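Local atomic coordinates of transcriptional regulator kdgR (Escherichia coli, PDB entry 1YSP), a protein that represses genes for the uptake and catabolism of 2-keto-3-deoxygluconate and the Entner-Doudoroff aldolase gene, and is represented here by its C-terminal IclR-type domain. Residues Arg55-Leu58 against Tyr59-Ala62; Arg71-Asp74 against Glu75-Gln78; Glu117-Glu120 against Gly121-Cys124; Gln155-Val158 against Ala159-His162. One frame throughout, in Å; residues are numbered along the deposited sequence.

How the contacts relate
Along the chain the four contacts follow in numerical order, all in the C-terminal IclR-type domain, whose family belongs to the GAF clan. Contact 1 leads from strand 55-57, an outermost strand of the antiparallel sheet within this chain, to helix 62-69, and contact 2 starts helix 73-80, their centres 16 Å apart. Contact 3, the turn entering strand 123-130, touches contact 1 through Gln118; their centres are 11 Å apart. Contact 4 lies within helix 151-172, across the chain's centre from contacts 1 and 2, about 27 Å from contact 2 between centres. The sheet thus stands between the helix of contact 4 and the helices that follow contact 1, in a layered alpha/beta domain.

Contact 1: Arg55-Leu58 against Tyr59-Ala62; sequences RNPL and YSTA
Pro57 lays its ring carbon CB over one face of the Tyr59 ring, two residues further on. The CH-pi contact measures 3.9 Å from Pro57 CB to the ring centroid. It is offset toward the rim: CB comes closest to Tyr59 CE2, at 3.6 Å. The tyrosine can double back over the proline because its CG sits between its own backbone N and carbonyl carbon (chi1 52°). Its hydroxyl then reaches beyond the turn to hydrogen-bond the backbone N of Lys86, and the Tyr85 ring meets the Tyr59 ring. Ser60 OG approaches the same proline CB, at 3.3 Å, simply as packing. Leu58, between the two rings in sequence, has its CB bond directed away from residues 59-62 and packs on Ile34, Ile79 and Leu80.

Thr61 closes the turn from the far end. Its OG1 donates to Pro57 O at 2.9 Å, in the carbonyl plane with a C=O...donor angle of 156°, and it also bonds the backbone N of Gly64. One hydroxyl thus joins the Pro57 carbonyl to the start of helix 62-69. The methyl CG2 of Thr61 meanwhile packs on Asn56 CB at 3.7 Å. This buried corner is a strand-to-helix junction finished by a threonine N-cap, through which strand 55-57, outermost in the antiparallel sheet within this chain, hands over to helix 62-69.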
loop_
_atom_site.group_PDB
_atom_site.type_symbol
_atom_site.label_atom_id
_atom_site.label_comp_id
_atom_site.label_asym_id
_atom_site.label_seq_id
_atom_site.Cartn_x
_atom_site.Cartn_y
_atom_site.Cartn_z
ATOM N N ARG A 55 0.476 2.788 13.160
ATOM C CA ARG A 55 -0.005 3.945 12.377
ATOM C C ARG A 55 1.123 4.699 11.610
ATOM O O ARG A 55 2.209 4.965 12.162
ATOM C CB ARG A 55 -0.762 4.893 13.305
ATOM C CG ARG A 55 -1.795 5.756 12.632
ATOM C CD ARG A 55 -2.215 6.908 13.540
ATOM N NE ARG A 55 -3.114 6.466 14.599
ATOM C CZ ARG A 55 -3.472 7.199 15.655
ATOM N NH1 ARG A 55 -3.017 8.444 15.801
ATOM N NH2 ARG A 55 -4.296 6.690 16.571
ATOM N N ASN A 56 0.877 5.050 10.348
ATOM C CA ASN A 56 1.949 5.584 9.502
ATOM C C ASN A 56 1.423 6.664 8.558
ATOM O O ASN A 56 0.214 6.724 8.303
ATOM C CB ASN A 56 2.679 4.469 8.710
ATOM C CG ASN A 56 3.862 3.798 9.503
ATOM O OD1 ASN A 56 4.415 2.776 9.056
ATOM N ND2 ASN A 56 4.261 4.386 10.624
ATOM N N PRO A 57 2.318 7.541 8.052
ATOM C CA PRO A 57 1.865 8.600 7.125
ATOM C C PRO A 57 1.253 8.042 5.831
ATOM O O PRO A 57 1.672 6.975 5.335
ATOM C CB PRO A 57 3.158 9.352 6.794
ATOM C CG PRO A 57 4.065 9.090 7.971
ATOM C CD PRO A 57 3.766 7.635 8.317
ATOM N N LEU A 58 0.328 8.787 5.256
ATOM C CA LEU A 58 -0.258 8.424 3.963
ATOM C C LEU A 58 0.754 8.656 2.800
ATOM O O LEU A 58 0.694 8.012 1.762
ATOM C CB LEU A 58 -1.479 9.315 3.728
ATOM C CG LEU A 58 -2.748 9.054 4.577
ATOM C CD1 LEU A 58 -3.763 10.121 4.266
ATOM C CD2 LEU A 58 -3.319 7.681 4.159
ATOM N N TYR A 59 1.643 9.651 2.962
ATOM C CA TYR A 59 2.422 10.136 1.781
ATOM C C TYR A 59 3.752 9.383 1.583
ATOM O O TYR A 59 4.407 9.510 0.520
ATOM C CB TYR A 59 2.725 11.682 1.948
ATOM C CG TYR A 59 3.371 12.034 3.271
ATOM C CD1 TYR A 59 4.772 11.995 3.423
ATOM C CD2 TYR A 59 2.589 12.414 4.394
ATOM C CE1 TYR A 59 5.388 12.283 4.675
ATOM C CE2 TYR A 59 3.194 12.730 5.636
ATOM C CZ TYR A 59 4.564 12.658 5.782
ATOM O OH TYR A 59 5.110 12.975 7.003
ATOM N N SER A 60 4.160 8.606 2.588
ATOM C CA SER A 60 5.474 7.911 2.580
ATOM C C SER A 60 5.359 6.367 2.634
ATOM O O SER A 60 6.414 5.662 2.741
ATOM C CB SER A 60 6.306 8.340 3.786
ATOM O OG SER A 60 5.644 8.011 5.013
ATOM N N THR A 61 4.127 5.859 2.616
ATOM C CA THR A 61 3.855 4.407 2.646
ATOM C C THR A 61 3.288 3.962 1.300
ATOM O O THR A 61 2.583 4.732 0.663
ATOM C CB THR A 61 2.870 4.011 3.785
ATOM O OG1 THR A 61 1.592 4.671 3.615
ATOM C CG2 THR A 61 3.480 4.353 5.123
ATOM N N ALA A 62 3.588 2.735 0.852
ATOM C CA ALA A 62 3.036 2.218 -0.374
ATOM C C ALA A 62 1.490 2.065 -0.221
ATOM O O ALA A 62 0.740 2.381 -1.128
ATOM C CB ALA A 62 3.728 0.860 -0.784
#

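Contact 2: Arg71-Asp74 against Glu75-Gln78; sequences RDRD and EVKQ
The Arg71 guanidinium and the Glu75 carboxylate are the flat groups that meet, their planes 30° apart. Glu75 OE2 approaches the guanidinium obliquely, well out of its plane. The salt bridge, 3.9 Å from Arg71 NH2 to Glu75 OE2, is long and a matter of charge alone, since no N-H points at the oxygen. On the other guanidinium, that of Arg73, Val76 CG2 is likewise an oblique neighbour. The Arg73 CB bond points away from residues 75-78, and its guanidinium forms a salt bridge with Asp104 of helix 96-109; its buried NE finds no partner in the model.

Asp72 is the N-cap of helix 73-80. With CG anti to its own N (chi1 170°), it offers OD2 to Glu75 N in a weak capping bond of 3.4 Å, while its carbonyl takes Val76 N at 2.9 Å. Arg71 and Val76 bracket the cap in the positions of a hydrophobic staple, here made by the arginine's aliphatic part: Arg71 CB lies 3.7 Å from Val76 CG2. Val76 also packs against Leu100. Further round, Arg73 O and Asp74 O accept the i to i+4 helical bonds from Lys77 N and Gln78 N.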
loop_
_atom_site.group_PDB
_atom_site.type_symbol
_atom_site.label_atom_id
_atom_site.label_comp_id
_atom_site.label_asym_id
_atom_site.label_seq_id
_atom_site.Cartn_x
_atom_site.Cartn_y
_atom_site.Cartn_z
ATOM N N ARG A 71 -8.963 7.878 -5.487
ATOM C CA ARG A 71 -9.994 8.691 -4.832
ATOM C C ARG A 71 -10.263 9.964 -5.579
ATOM O O ARG A 71 -9.409 10.424 -6.354
ATOM C CB ARG A 71 -9.608 9.055 -3.406
ATOM C CG ARG A 71 -9.922 8.030 -2.408
ATOM C CD ARG A 71 -9.931 8.697 -1.075
ATOM N NE ARG A 71 -9.479 7.795 -0.038
ATOM C CZ ARG A 71 -10.268 7.008 0.684
ATOM N NH1 ARG A 71 -9.723 6.218 1.600
ATOM N NH2 ARG A 71 -11.588 6.997 0.505
ATOM N N ASP A 72 -11.470 10.520 -5.357
ATOM C CA ASP A 72 -11.813 11.845 -5.873
ATOM C C ASP A 72 -10.712 12.773 -5.366
ATOM O O ASP A 72 -10.405 12.775 -4.169
ATOM C CB ASP A 72 -13.220 12.282 -5.395
ATOM C CG ASP A 72 -13.548 13.767 -5.711
ATOM O OD1 ASP A 72 -13.364 14.224 -6.872
ATOM O OD2 ASP A 72 -14.009 14.476 -4.782
ATOM N N ARG A 73 -10.104 13.522 -6.282
ATOM C CA ARG A 73 -8.964 14.376 -5.961
ATOM C C ARG A 73 -9.320 15.542 -5.016
ATOM O O ARG A 73 -8.429 16.229 -4.486
ATOM C CB ARG A 73 -8.319 14.906 -7.239
ATOM C CG ARG A 73 -6.858 15.344 -7.057
ATOM C CD ARG A 73 -5.836 14.342 -7.653
ATOM N NE ARG A 73 -6.089 12.954 -7.253
ATOM C CZ ARG A 73 -5.377 11.899 -7.653
ATOM N NH1 ARG A 73 -4.328 12.047 -8.470
ATOM N NH2 ARG A 73 -5.710 10.679 -7.227
ATOM N N ASP A 74 -10.620 15.759 -4.820
ATOM C CA ASP A 74 -11.087 16.753 -3.856
ATOM C C ASP A 74 -11.204 16.171 -2.462
ATOM O O ASP A 74 -10.807 16.821 -1.497
ATOM C CB ASP A 74 -12.377 17.459 -4.318
ATOM C CG ASP A 74 -12.098 18.865 -4.846
ATOM O OD1 ASP A 74 -12.243 19.836 -4.066
ATOM O OD2 ASP A 74 -11.690 19.011 -6.014
ATOM N N GLU A 75 -11.710 14.944 -2.368
ATOM C CA GLU A 75 -11.567 14.125 -1.175
ATOM C C GLU A 75 -10.089 13.973 -0.736
ATOM O O GLU A 75 -9.799 14.104 0.440
ATOM C CB GLU A 75 -12.159 12.746 -1.418
ATOM C CG GLU A 75 -13.564 12.531 -0.881
ATOM C CD GLU A 75 -13.725 11.122 -0.361
ATOM O OE1 GLU A 75 -14.770 10.465 -0.633
ATOM O OE2 GLU A 75 -12.768 10.666 0.306
ATOM N N VAL A 76 -9.184 13.728 -1.692
ATOM C CA VAL A 76 -7.726 13.637 -1.423
ATOM C C VAL A 76 -7.217 14.927 -0.782
ATOM O O VAL A 76 -6.677 14.894 0.313
ATOM C CB VAL A 76 -6.882 13.278 -2.698
ATOM C CG1 VAL A 76 -5.367 13.499 -2.447
ATOM C CG2 VAL A 76 -7.144 11.823 -3.163
ATOM N N LYS A 77 -7.390 16.067 -1.467
ATOM C CA LYS A 77 -6.875 17.325 -0.924
ATOM C C LYS A 77 -7.505 17.604 0.469
ATOM O O LYS A 77 -6.826 18.090 1.363
ATOM C CB LYS A 77 -7.029 18.477 -1.936
ATOM C CG LYS A 77 -5.899 18.536 -3.003
ATOM C CD LYS A 77 -6.060 19.750 -3.960
ATOM C CE LYS A 77 -6.275 21.053 -3.153
ATOM N NZ LYS A 77 -6.358 22.328 -3.956
ATOM N N GLN A 78 -8.765 17.226 0.653
ATOM C CA GLN A 78 -9.451 17.264 1.976
ATOM C C GLN A 78 -8.764 16.412 3.054
ATOM O O GLN A 78 -8.421 16.912 4.140
ATOM C CB GLN A 78 -10.929 16.861 1.824
ATOM C CG GLN A 78 -11.686 16.655 3.150
ATOM C CD GLN A 78 -13.202 16.359 2.985
ATOM O OE1 GLN A 78 -13.629 15.548 2.133
ATOM N NE2 GLN A 78 -14.016 16.998 3.841
#

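Contact 3: Glu117-Glu120 against Gly121-Cys124; sequences EQEE and GLRC
Glu119 and Leu122 face each other across a tight turn, where CB of the glutamate meets both CB and the CD2 methyl of the leucine, each at 4.1 Å. Each side chain has CG anti to its own N (chi1 -158° for Glu119, 169° for Leu122), yet beyond CB they strike out in quite different directions. The glutamate's extended chain carries its carboxylate away from the leucine, whose branch turns back toward Gln118. Glu120, at the crest, has its CB bond directed away from the residues that follow, and its carboxylate comes close to the like-charged one of Glu90.

The backbone beneath is a type II beta turn from Glu119 to Leu122, in the link between the neighbouring antiparallel strands 112-115 and 123-130. Leu122 N donates to Glu119 O at 3.1 Å, well above the carbonyl plane. Gly121 holds the third position with phi 81°, a positive value that by itself favours glycine. Its N bonds the Glu116 carboxylate.

A water bridges the two ends of the turn. It accepts from Glu119 N and lies at hydrogen-bonding distance from Leu122 O, both at 3.0 Å, linking the two residues whose side chains meet; it has more acceptors in reach than protons to give. Further along, Arg123 forms a salt bridge with Glu113, and Cys124 pairs through its backbone with Asp114.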
loop_
_atom_site.group_PDB
_atom_site.type_symbol
_atom_site.label_atom_id
_atom_site.label_comp_id
_atom_site.label_asym_id
_atom_site.label_seq_id
_atom_site.Cartn_x
_atom_site.Cartn_y
_atom_site.Cartn_z
ATOM N N GLU A 117 11.380 5.845 1.401
ATOM C CA GLU A 117 10.745 7.103 1.761
ATOM C C GLU A 117 10.464 7.227 3.257
ATOM O O GLU A 117 10.407 8.328 3.772
ATOM C CB GLU A 117 9.461 7.275 0.924
ATOM C CG GLU A 117 9.752 7.493 -0.556
ATOM C CD GLU A 117 8.587 7.146 -1.433
ATOM O OE1 GLU A 117 7.506 7.722 -1.210
ATOM O OE2 GLU A 117 8.717 6.236 -2.270
ATOM N N GLN A 118 10.284 6.104 3.962
ATOM C CA GLN A 118 10.133 6.128 5.428
ATOM C C GLN A 118 11.437 5.875 6.170
ATOM O O GLN A 118 11.717 6.518 7.190
ATOM C CB GLN A 118 9.139 5.061 5.899
ATOM C CG GLN A 118 7.716 5.320 5.620
ATOM C CD GLN A 118 6.833 4.358 6.409
ATOM O OE1 GLN A 118 6.193 4.751 7.374
ATOM N NE2 GLN A 118 6.813 3.092 6.003
ATOM N N GLU A 119 12.223 4.939 5.659
ATOM C CA GLU A 119 13.402 4.456 6.351
ATOM C C GLU A 119 14.419 4.029 5.318
ATOM O O GLU A 119 14.090 3.316 4.355
ATOM C CB GLU A 119 13.008 3.269 7.235
ATOM C CG GLU A 119 13.954 2.991 8.380
ATOM C CD GLU A 119 13.337 2.055 9.401
ATOM O OE1 GLU A 119 14.092 1.265 10.009
ATOM O OE2 GLU A 119 12.097 2.100 9.576
ATOM N N GLU A 120 15.655 4.482 5.477
ATOM C CA GLU A 120 16.721 3.981 4.603
ATOM C C GLU A 120 16.749 2.445 4.670
ATOM O O GLU A 120 16.517 1.847 5.723
ATOM C CB GLU A 120 18.095 4.576 4.973
ATOM C CG GLU A 120 18.175 6.082 4.774
ATOM C CD GLU A 120 17.608 6.898 5.941
ATOM O OE1 GLU A 120 16.930 6.326 6.845
ATOM O OE2 GLU A 120 17.867 8.137 5.955
ATOM N N GLY A 121 16.938 1.821 3.521
ATOM C CA GLY A 121 17.061 0.376 3.477
ATOM C C GLY A 121 15.753 -0.381 3.504
ATOM O O GLY A 121 15.764 -1.621 3.479
ATOM N N LEU A 122 14.623 0.343 3.546
ATOM C CA LEU A 122 13.300 -0.325 3.521
ATOM C C LEU A 122 12.508 0.022 2.238
ATOM O O LEU A 122 12.339 1.202 1.913
ATOM C CB LEU A 122 12.488 0.021 4.790
ATOM C CG LEU A 122 10.994 -0.345 4.887
ATOM C CD1 LEU A 122 10.871 -1.822 5.296
ATOM C CD2 LEU A 122 10.222 0.544 5.895
ATOM N N ARG A 123 12.045 -0.995 1.508
ATOM C CA ARG A 123 11.215 -0.731 0.346
ATOM C C ARG A 123 9.943 -1.568 0.438
ATOM O O ARG A 123 9.985 -2.694 0.935
ATOM C CB ARG A 123 11.949 -0.990 -0.954
ATOM C CG ARG A 123 11.146 -0.463 -2.121
ATOM C CD ARG A 123 11.511 -0.985 -3.481
ATOM N NE ARG A 123 12.712 -0.436 -4.058
ATOM C CZ ARG A 123 12.808 0.057 -5.294
ATOM N NH1 ARG A 123 11.746 0.150 -6.095
ATOM N NH2 ARG A 123 13.985 0.470 -5.733
ATOM N N CYS A 124 8.829 -0.995 -0.013
ATOM C CA CYS A 124 7.526 -1.683 0.009
ATOM C C CYS A 124 6.822 -1.453 -1.312
ATOM O O CYS A 124 7.058 -0.430 -2.005
ATOM C CB CYS A 124 6.672 -1.185 1.194
ATOM S SG CYS A 124 7.312 -1.739 2.808
HETATM O O HOH W 1 10.899 3.147 3.604
#

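Contact 4: Gln155-Val158 against Ala159-His162; sequences QEYV and AMLH
Met160 folds its methyl group back against Glu156 and Tyr157. A bend at the thioether (chi3 -82°) brings CE to 3.4 Å from Glu156 CG, across that side chain, and to 3.4 Å from Tyr157 CD1. The methyl meets the tyrosine ring obliquely, and the two side chains run alongside each other in the same direction. Val158 and His162, four residues apart, also lie side by side: Val158 CG1 is 3.6 Å from His162 CD2. Leu161, by contrast, rests its CG on a carbonyl, 3.3 Å from Tyr157 O.

The hydrogen bonds across the segments are those of a regular alpha-helix. Ala159, Met160, Leu161 and His162 each donate the backbone N-H to the carbonyl four residues earlier. Two polar side chains bond outside these segments: Tyr157 OH to Glu22 and Arg153, and Gln155 NE2 to Glu151.

The two segments belong to helix 151-172, packed onto the antiparallel sheet. Val158 and Leu161 reach Ile125 on strand 123-130, Leu161 also touching Leu140 and Ile142 on strand 136-142, while Met160 meets Leu16 and Thr20 of helix 4-20 alongside.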
loop_
_atom_site.group_PDB
_atom_site.type_symbol
_atom_site.label_atom_id
_atom_site.label_comp_id
_atom_site.label_asym_id
_atom_site.label_seq_id
_atom_site.Cartn_x
_atom_site.Cartn_y
_atom_site.Cartn_z
ATOM N N GLN A 155 8.169 -6.779 -10.833
ATOM C CA GLN A 155 7.038 -7.175 -11.658
ATOM C C GLN A 155 6.380 -8.498 -11.186
ATOM O O GLN A 155 5.144 -8.616 -11.193
ATOM C CB GLN A 155 7.407 -7.160 -13.165
ATOM C CG GLN A 155 7.660 -5.717 -13.757
ATOM C CD GLN A 155 6.435 -4.773 -13.689
ATOM O OE1 GLN A 155 5.316 -5.154 -14.073
ATOM N NE2 GLN A 155 6.648 -3.529 -13.203
ATOM N N GLU A 156 7.187 -9.469 -10.762
ATOM C CA GLU A 156 6.646 -10.732 -10.212
ATOM C C GLU A 156 5.867 -10.453 -8.905
ATOM O O GLU A 156 4.748 -10.942 -8.702
ATOM C CB GLU A 156 7.788 -11.717 -9.965
ATOM C CG GLU A 156 7.386 -12.991 -9.186
ATOM C CD GLU A 156 8.268 -14.213 -9.492
ATOM O OE1 GLU A 156 8.717 -14.380 -10.651
ATOM O OE2 GLU A 156 8.512 -15.003 -8.557
ATOM N N TYR A 157 6.421 -9.575 -8.060
ATOM C CA TYR A 157 5.766 -9.206 -6.783
ATOM C C TYR A 157 4.454 -8.495 -7.056
ATOM O O TYR A 157 3.464 -8.767 -6.382
ATOM C CB TYR A 157 6.679 -8.332 -5.898
ATOM C CG TYR A 157 7.697 -9.094 -5.097
ATOM C CD1 TYR A 157 8.004 -10.444 -5.377
ATOM C CD2 TYR A 157 8.405 -8.468 -4.086
ATOM C CE1 TYR A 157 8.955 -11.105 -4.677
ATOM C CE2 TYR A 157 9.366 -9.151 -3.361
ATOM C CZ TYR A 157 9.639 -10.467 -3.674
ATOM O OH TYR A 157 10.581 -11.129 -2.945
ATOM N N VAL A 158 4.432 -7.629 -8.061
ATOM C CA VAL A 158 3.227 -6.853 -8.391
ATOM C C VAL A 158 2.151 -7.829 -8.902
ATOM O O VAL A 158 0.972 -7.757 -8.507
ATOM C CB VAL A 158 3.529 -5.740 -9.424
ATOM C CG1 VAL A 158 2.227 -5.174 -10.068
ATOM C CG2 VAL A 158 4.404 -4.606 -8.784
ATOM N N ALA A 159 2.594 -8.767 -9.738
ATOM C CA ALA A 159 1.675 -9.745 -10.335
ATOM C C ALA A 159 1.068 -10.615 -9.251
ATOM O O ALA A 159 -0.168 -10.795 -9.221
ATOM C CB ALA A 159 2.397 -10.583 -11.398
ATOM N N MET A 160 1.884 -11.060 -8.294
ATOM C CA MET A 160 1.325 -11.894 -7.200
ATOM C C MET A 160 0.424 -11.089 -6.242
ATOM O O MET A 160 -0.564 -11.616 -5.707
ATOM C CB MET A 160 2.420 -12.549 -6.372
ATOM C CG MET A 160 3.276 -13.573 -7.153
ATOM S SD MET A 160 4.585 -14.210 -6.075
ATOM C CE MET A 160 5.811 -12.943 -6.193
ATOM N N LEU A 161 0.806 -9.835 -5.960
ATOM C CA LEU A 161 -0.095 -8.937 -5.163
ATOM C C LEU A 161 -1.466 -8.783 -5.852
ATOM O O LEU A 161 -2.508 -8.838 -5.181
ATOM C CB LEU A 161 0.569 -7.548 -4.992
ATOM C CG LEU A 161 1.603 -7.529 -3.897
ATOM C CD1 LEU A 161 2.397 -6.187 -3.992
ATOM C CD2 LEU A 161 0.972 -7.672 -2.513
ATOM N N HIS A 162 -1.456 -8.523 -7.154
ATOM C CA HIS A 162 -2.693 -8.322 -7.915
ATOM C C HIS A 162 -3.586 -9.561 -7.866
ATOM O O HIS A 162 -4.804 -9.463 -7.638
ATOM C CB HIS A 162 -2.399 -7.943 -9.348
ATOM C CG HIS A 162 -2.147 -6.478 -9.537
ATOM N ND1 HIS A 162 -2.886 -5.503 -8.889
ATOM C CD2 HIS A 162 -1.275 -5.820 -10.334
ATOM C CE1 HIS A 162 -2.451 -4.312 -9.259
ATOM N NE2 HIS A 162 -1.478 -4.475 -10.134
#